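Local coordinates for protein citrate synthase (Thermotoga maritima, PDB 2P2W) that probably catalyses the condensation of oxaloacetate with acetyl-CoA and water to give citrate and free CoA, the entry step of the tricarboxylic acid cycle, at residues Tyr129-Ser133 / Lys134-Leu138; Val148-Phe151 / Tyr152-Phe156. All blocks are in the same frame, centred on the assembly; numbering follows the deposited sequence.

Interaction 1. Residues Tyr129-Ser133 / Lys134-Leu138; sequences YYRYS and KGKEL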
loop_
_atom_site.group_PDB
_atom_site.type_symbol
_atom_site.label_atom_id
_atom_site.label_comp_id
_atom_site.label_asym_id
_atom_site.label_seq_id
_atom_site.Cartn_x
_atom_site.Cartn_y
_atom_site.Cartn_z
ATOM N N TYR A 129 6.098 7.573 -20.310
ATOM C CA TYR A 129 6.555 6.190 -20.350
ATOM C C TYR A 129 6.070 5.505 -21.621
ATOM O O TYR A 129 6.769 4.671 -22.191
ATOM C CB TYR A 129 6.082 5.415 -19.116
ATOM C CG TYR A 129 6.670 4.025 -19.054
ATOM C CD1 TYR A 129 7.968 3.818 -18.574
ATOM C CD2 TYR A 129 5.972 2.932 -19.556
ATOM C CE1 TYR A 129 8.555 2.551 -18.609
ATOM C CE2 TYR A 129 6.548 1.664 -19.592
ATOM C CZ TYR A 129 7.837 1.480 -19.121
ATOM O OH TYR A 129 8.400 0.224 -19.168
ATOM N N TYR A 130 4.873 5.867 -22.061
ATOM C CA TYR A 130 4.310 5.306 -23.278
ATOM C C TYR A 130 5.204 5.657 -24.471
ATOM O O TYR A 130 5.617 4.774 -25.231
ATOM C CB TYR A 130 2.908 5.865 -23.501
ATOM C CG TYR A 130 2.249 5.395 -24.772
ATOM C CD1 TYR A 130 1.898 4.056 -24.946
ATOM C CD2 TYR A 130 1.962 6.293 -25.801
ATOM C CE1 TYR A 130 1.273 3.623 -26.114
ATOM C CE2 TYR A 130 1.337 5.870 -26.971
ATOM C CZ TYR A 130 0.995 4.535 -27.119
ATOM O OH TYR A 130 0.379 4.115 -28.275
ATOM N N ARG A 131 5.500 6.947 -24.624
ATOM C CA ARG A 131 6.341 7.426 -25.719
ATOM C C ARG A 131 7.725 6.790 -25.642
ATOM O O ARG A 131 8.258 6.305 -26.643
ATOM C CB ARG A 131 6.482 8.950 -25.655
ATOM C CG ARG A 131 5.163 9.703 -25.678
ATOM C CD ARG A 131 4.483 9.630 -27.041
ATOM N NE ARG A 131 5.233 10.343 -28.071
ATOM C CZ ARG A 131 4.787 10.552 -29.307
ATOM N NH1 ARG A 131 3.589 10.106 -29.666
ATOM N NH2 ARG A 131 5.536 11.205 -30.186
ATOM N N TYR A 132 8.300 6.803 -24.443
ATOM C CA TYR A 132 9.618 6.230 -24.205
ATOM C C TYR A 132 9.668 4.747 -24.558
ATOM O O TYR A 132 10.527 4.312 -25.325
ATOM C CB TYR A 132 10.011 6.418 -22.737
ATOM C CG TYR A 132 11.163 5.547 -22.290
ATOM C CD1 TYR A 132 12.444 5.722 -22.816
ATOM C CD2 TYR A 132 10.971 4.540 -21.343
ATOM C CE1 TYR A 132 13.508 4.917 -22.407
ATOM C CE2 TYR A 132 12.024 3.728 -20.929
ATOM C CZ TYR A 132 13.290 3.923 -21.466
ATOM O OH TYR A 132 14.331 3.123 -21.055
ATOM N N SER A 133 8.740 3.975 -24.002
ATOM C CA SER A 133 8.703 2.537 -24.249
ATOM C C SER A 133 8.578 2.190 -25.731
ATOM O O SER A 133 8.990 1.115 -26.158
ATOM C CB SER A 133 7.554 1.892 -23.467
ATOM O OG SER A 133 6.299 2.389 -23.897
ATOM N N LYS A 134 8.013 3.101 -26.515
ATOM C CA LYS A 134 7.846 2.863 -27.944
ATOM C C LYS A 134 8.873 3.594 -28.804
ATOM O O LYS A 134 8.724 3.678 -30.025
ATOM C CB LYS A 134 6.428 3.241 -28.370
ATOM C CG LYS A 134 5.381 2.320 -27.769
ATOM C CD LYS A 134 4.000 2.553 -28.349
ATOM C CE LYS A 134 3.167 1.287 -28.241
ATOM N NZ LYS A 134 1.784 1.469 -28.767
ATOM N N GLY A 135 9.911 4.117 -28.158
ATOM C CA GLY A 135 10.971 4.814 -28.864
ATOM C C GLY A 135 10.579 6.092 -29.581
ATOM O O GLY A 135 11.219 6.473 -30.561
ATOM N N LYS A 136 9.533 6.755 -29.103
ATOM C CA LYS A 136 9.077 7.999 -29.710
ATOM C C LYS A 136 9.543 9.201 -28.902
ATOM O O LYS A 136 9.838 9.084 -27.712
ATOM C CB LYS A 136 7.550 8.019 -29.799
ATOM C CG LYS A 136 6.961 6.980 -30.732
ATOM C CD LYS A 136 5.490 7.260 -30.974
ATOM C CE LYS A 136 4.954 6.439 -32.135
ATOM N NZ LYS A 136 3.720 7.051 -32.706
ATOM N N GLU A 137 9.611 10.359 -29.548
ATOM C CA GLU A 137 10.030 11.575 -28.860
ATOM C C GLU A 137 8.945 11.980 -27.866
ATOM O O GLU A 137 7.755 11.830 -28.140
ATOM C CB GLU A 137 10.251 12.714 -29.861
ATOM C CG GLU A 137 11.445 12.523 -30.790
ATOM C CD GLU A 137 12.748 12.314 -30.035
ATOM O OE1 GLU A 137 13.304 13.308 -29.520
ATOM O OE2 GLU A 137 13.213 11.158 -29.952
ATOM N N LEU A 138 9.357 12.486 -26.711
ATOM C CA LEU A 138 8.400 12.915 -25.702
ATOM C C LEU A 138 7.618 14.112 -26.217
ATOM O O LEU A 138 8.130 14.910 -27.005
ATOM C CB LEU A 138 9.117 13.316 -24.409
ATOM C CG LEU A 138 9.949 12.267 -23.667
ATOM C CD1 LEU A 138 10.580 12.895 -22.433
ATOM C CD2 LEU A 138 9.066 11.094 -23.270
#

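Interaction 2. Residues Val148-Phe151 / Tyr152-Phe156; sequences VENF and YYMMF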
loop_
_atom_site.group_PDB
_atom_site.type_symbol
_atom_site.label_atom_id
_atom_site.label_comp_id
_atom_site.label_asym_id
_atom_site.label_seq_id
_atom_site.Cartn_x
_atom_site.Cartn_y
_atom_site.Cartn_z
ATOM N N VAL A 148 -7.488 16.464 -19.441
ATOM C CA VAL A 148 -7.746 15.303 -20.294
ATOM C C VAL A 148 -7.279 15.530 -21.738
ATOM O O VAL A 148 -6.685 14.640 -22.347
ATOM C CB VAL A 148 -9.248 14.933 -20.272
ATOM C CG1 VAL A 148 -9.503 13.702 -21.132
ATOM C CG2 VAL A 148 -9.692 14.671 -18.837
ATOM N N GLU A 149 -7.547 16.713 -22.287
ATOM C CA GLU A 149 -7.107 17.034 -23.648
ATOM C C GLU A 149 -5.602 16.828 -23.728
ATOM O O GLU A 149 -5.083 16.212 -24.662
ATOM C CB GLU A 149 -7.386 18.503 -23.984
ATOM C CG GLU A 149 -8.767 18.807 -24.497
ATOM C CD GLU A 149 -8.955 20.289 -24.776
ATOM O OE1 GLU A 149 -8.175 21.114 -24.237
ATOM O OE2 GLU A 149 -9.894 20.631 -25.526
ATOM N N ASN A 150 -4.905 17.368 -22.736
ATOM C CA ASN A 150 -3.457 17.276 -22.692
ATOM C C ASN A 150 -2.937 15.852 -22.584
ATOM O O ASN A 150 -1.898 15.517 -23.163
ATOM C CB ASN A 150 -2.904 18.089 -21.530
ATOM C CG ASN A 150 -1.402 18.008 -21.453
ATOM O OD1 ASN A 150 -0.688 18.522 -22.317
ATOM N ND2 ASN A 150 -0.906 17.379 -20.395
ATOM N N PHE A 151 -3.637 15.017 -21.825
ATOM C CA PHE A 151 -3.207 13.633 -21.685
ATOM C C PHE A 151 -3.257 12.976 -23.056
ATOM O O PHE A 151 -2.303 12.327 -23.486
ATOM C CB PHE A 151 -4.117 12.878 -20.714
ATOM C CG PHE A 151 -3.833 11.405 -20.646
ATOM C CD1 PHE A 151 -2.527 10.940 -20.525
ATOM C CD2 PHE A 151 -4.871 10.480 -20.702
ATOM C CE1 PHE A 151 -2.254 9.573 -20.461
ATOM C CE2 PHE A 151 -4.612 9.107 -20.638
ATOM C CZ PHE A 151 -3.300 8.655 -20.517
ATOM N N TYR A 152 -4.371 13.169 -23.747
ATOM C CA TYR A 152 -4.548 12.586 -25.066
ATOM C C TYR A 152 -3.480 13.095 -26.034
ATOM O O TYR A 152 -2.958 12.338 -26.856
ATOM C CB TYR A 152 -5.939 12.925 -25.594
ATOM C CG TYR A 152 -6.380 12.065 -26.754
ATOM C CD1 TYR A 152 -7.030 10.848 -26.542
ATOM C CD2 TYR A 152 -6.145 12.468 -28.067
ATOM C CE1 TYR A 152 -7.438 10.054 -27.615
ATOM C CE2 TYR A 152 -6.543 11.686 -29.143
ATOM C CZ TYR A 152 -7.190 10.484 -28.914
ATOM O OH TYR A 152 -7.594 9.724 -29.986
ATOM N N TYR A 153 -3.138 14.375 -25.925
ATOM C CA TYR A 153 -2.137 14.953 -26.810
ATOM C C TYR A 153 -0.719 14.462 -26.515
ATOM O O TYR A 153 0.060 14.232 -27.441
ATOM C CB TYR A 153 -2.189 16.485 -26.750
ATOM C CG TYR A 153 -1.479 17.139 -27.914
ATOM C CD1 TYR A 153 -2.148 17.363 -29.118
ATOM C CD2 TYR A 153 -0.128 17.474 -27.839
ATOM C CE1 TYR A 153 -1.490 17.899 -30.223
ATOM C CE2 TYR A 153 0.543 18.013 -28.938
ATOM C CZ TYR A 153 -0.146 18.220 -30.127
ATOM O OH TYR A 153 0.504 18.735 -31.226
ATOM N N MET A 154 -0.376 14.305 -25.239
ATOM C CA MET A 154 0.957 13.824 -24.881
ATOM C C MET A 154 1.102 12.366 -25.298
ATOM O O MET A 154 2.215 11.870 -25.488
ATOM C CB MET A 154 1.208 13.937 -23.374
ATOM C CG MET A 154 1.281 15.361 -22.840
ATOM S SD MET A 154 1.808 15.380 -21.110
ATOM C CE MET A 154 0.597 14.273 -20.356
ATOM N N MET A 155 -0.031 11.684 -25.431
ATOM C CA MET A 155 -0.041 10.278 -25.829
ATOM C C MET A 155 0.069 10.096 -27.335
ATOM O O MET A 155 0.941 9.375 -27.822
ATOM C CB MET A 155 -1.342 9.596 -25.380
ATOM C CG MET A 155 -1.371 9.090 -23.950
ATOM S SD MET A 155 -0.398 7.598 -23.716
ATOM C CE MET A 155 -1.429 6.357 -24.585
ATOM N N PHE A 156 -0.816 10.766 -28.066
ATOM C CA PHE A 156 -0.882 10.618 -29.515
ATOM C C PHE A 156 -0.535 11.826 -30.380
ATOM O O PHE A 156 -0.598 11.738 -31.605
ATOM C CB PHE A 156 -2.281 10.133 -29.884
ATOM C CG PHE A 156 -2.780 9.012 -29.016
ATOM C CD1 PHE A 156 -2.154 7.770 -29.034
ATOM C CD2 PHE A 156 -3.880 9.198 -28.183
ATOM C CE1 PHE A 156 -2.617 6.727 -28.235
ATOM C CE2 PHE A 156 -4.352 8.158 -27.379
ATOM C CZ PHE A 156 -3.718 6.922 -27.407
#

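Interaction 1. Residues Tyr129-Ser133 / Lys134-Leu138
The carbonyl oxygen of E137 is gripped side-on by the guanidinium of R131, with NE at 2.9 Å and NH2 at 3.1 Å from that one atom. The oxygen lies at the guanidinium edge, almost in its plane, so the two bonds together fix the rotation of the group. Bends at chi2 (-70°) and chi3 (-67°) curl the arginine chain back onto the loop. K136 CD rests over one face of the guanidinium, offset toward its rim, and L138 CD2 reaches R131 CB. With an alanine here the E137 carbonyl is likely to lose both its guanidinium donors, leaving the loop after the helix less firmly held. On another flank, K134 crosses the Y130 ring at a slant, its extended chain carrying NZ to Y130 OH (3.0 Å), while CD and CE pass CE1. S133 OG lies near the carbonyl oxygens of Y129 and Y130. The backbone closes with K136 N to R131 O at 2.8 Å and G135 N to Y132 O at 2.9 Å. With G135 at positive phi as C-prime residue, this is a Schellman motif ending helix 110-133.

Interaction 2. Residues Val148-Phe151 / Tyr152-Phe156
Four successive i to i+4 backbone bonds run through V148-M155, from Y152 N to V148 O (3.1 Å, nearly straight at 171°) to the more bent M155 N to F151 O, giving about two turns of alpha-helix. The side chains meet with the same spacing. N150 and M154 cross at a slant: the amide nitrogen ND2 of N150 comes to 3.4 Å from M154 SD and 3.5 Å from M154 CE, while M154 CG lies 3.2 Å from the backbone O of N150. M154 has its CG beside the backbone N (chi1 -67°), and the bend at chi3 brings CE back beside ND2. The other end of that amide is engaged elsewhere, since N150 OD1 accepts a hydrogen bond from R142 N. One residue on, F151 and M155 lie side by side and point the same way. M155 CG touches F151 CE1 at 3.6 Å, and SD stands 5.1 Å from the ring centroid, 47° off the ring normal, an oblique Met-aromatic contact. Toward the end of the helix, F156 sets CD2 over the centre of the Y152 ring, 3.5 Å above its plane, and Y152 CD1 in turn lies at the F156 edge; M155 CB covers one face of the F156 ring. Both methionines also pack on helix 110-133, M154 against T124 and A127, M155 against Y130, whereas V148 and Y152 turn to I163 of helix 163-173. The contact is thus mainly apolar, cohering through dispersion among sulfur, methylene and ring atoms, with four main-chain N-H groups, from Y152 to M155, bonded to the carbonyls four residues back and the N150 side-chain amide oxygen tied to R142 of the preceding loop.

In the fold
Along the chain the two contacts stand in series, neither enclosing nor crossing the other. Interaction 1 comes first, where helix 110-133 stops and the chain turns into the loop toward helix 147-156; interaction 2 lies within that next helix. Each spans a continuous stretch: interaction 1 closes the turn just past S133, and interaction 2 closes no loop. Their centres are about 13 Å apart, yet they touch: Y130 CD2 meets M155 SD at 3.4 Å, and R131 CD approaches M154 O. R131 NH1 also makes a weak hydrogen bond to M155 O. The C-terminal end of one helix is thereby packed against that of its successor, while Y129 and Y132 face helix 75-81 and V148 faces helix 163-173.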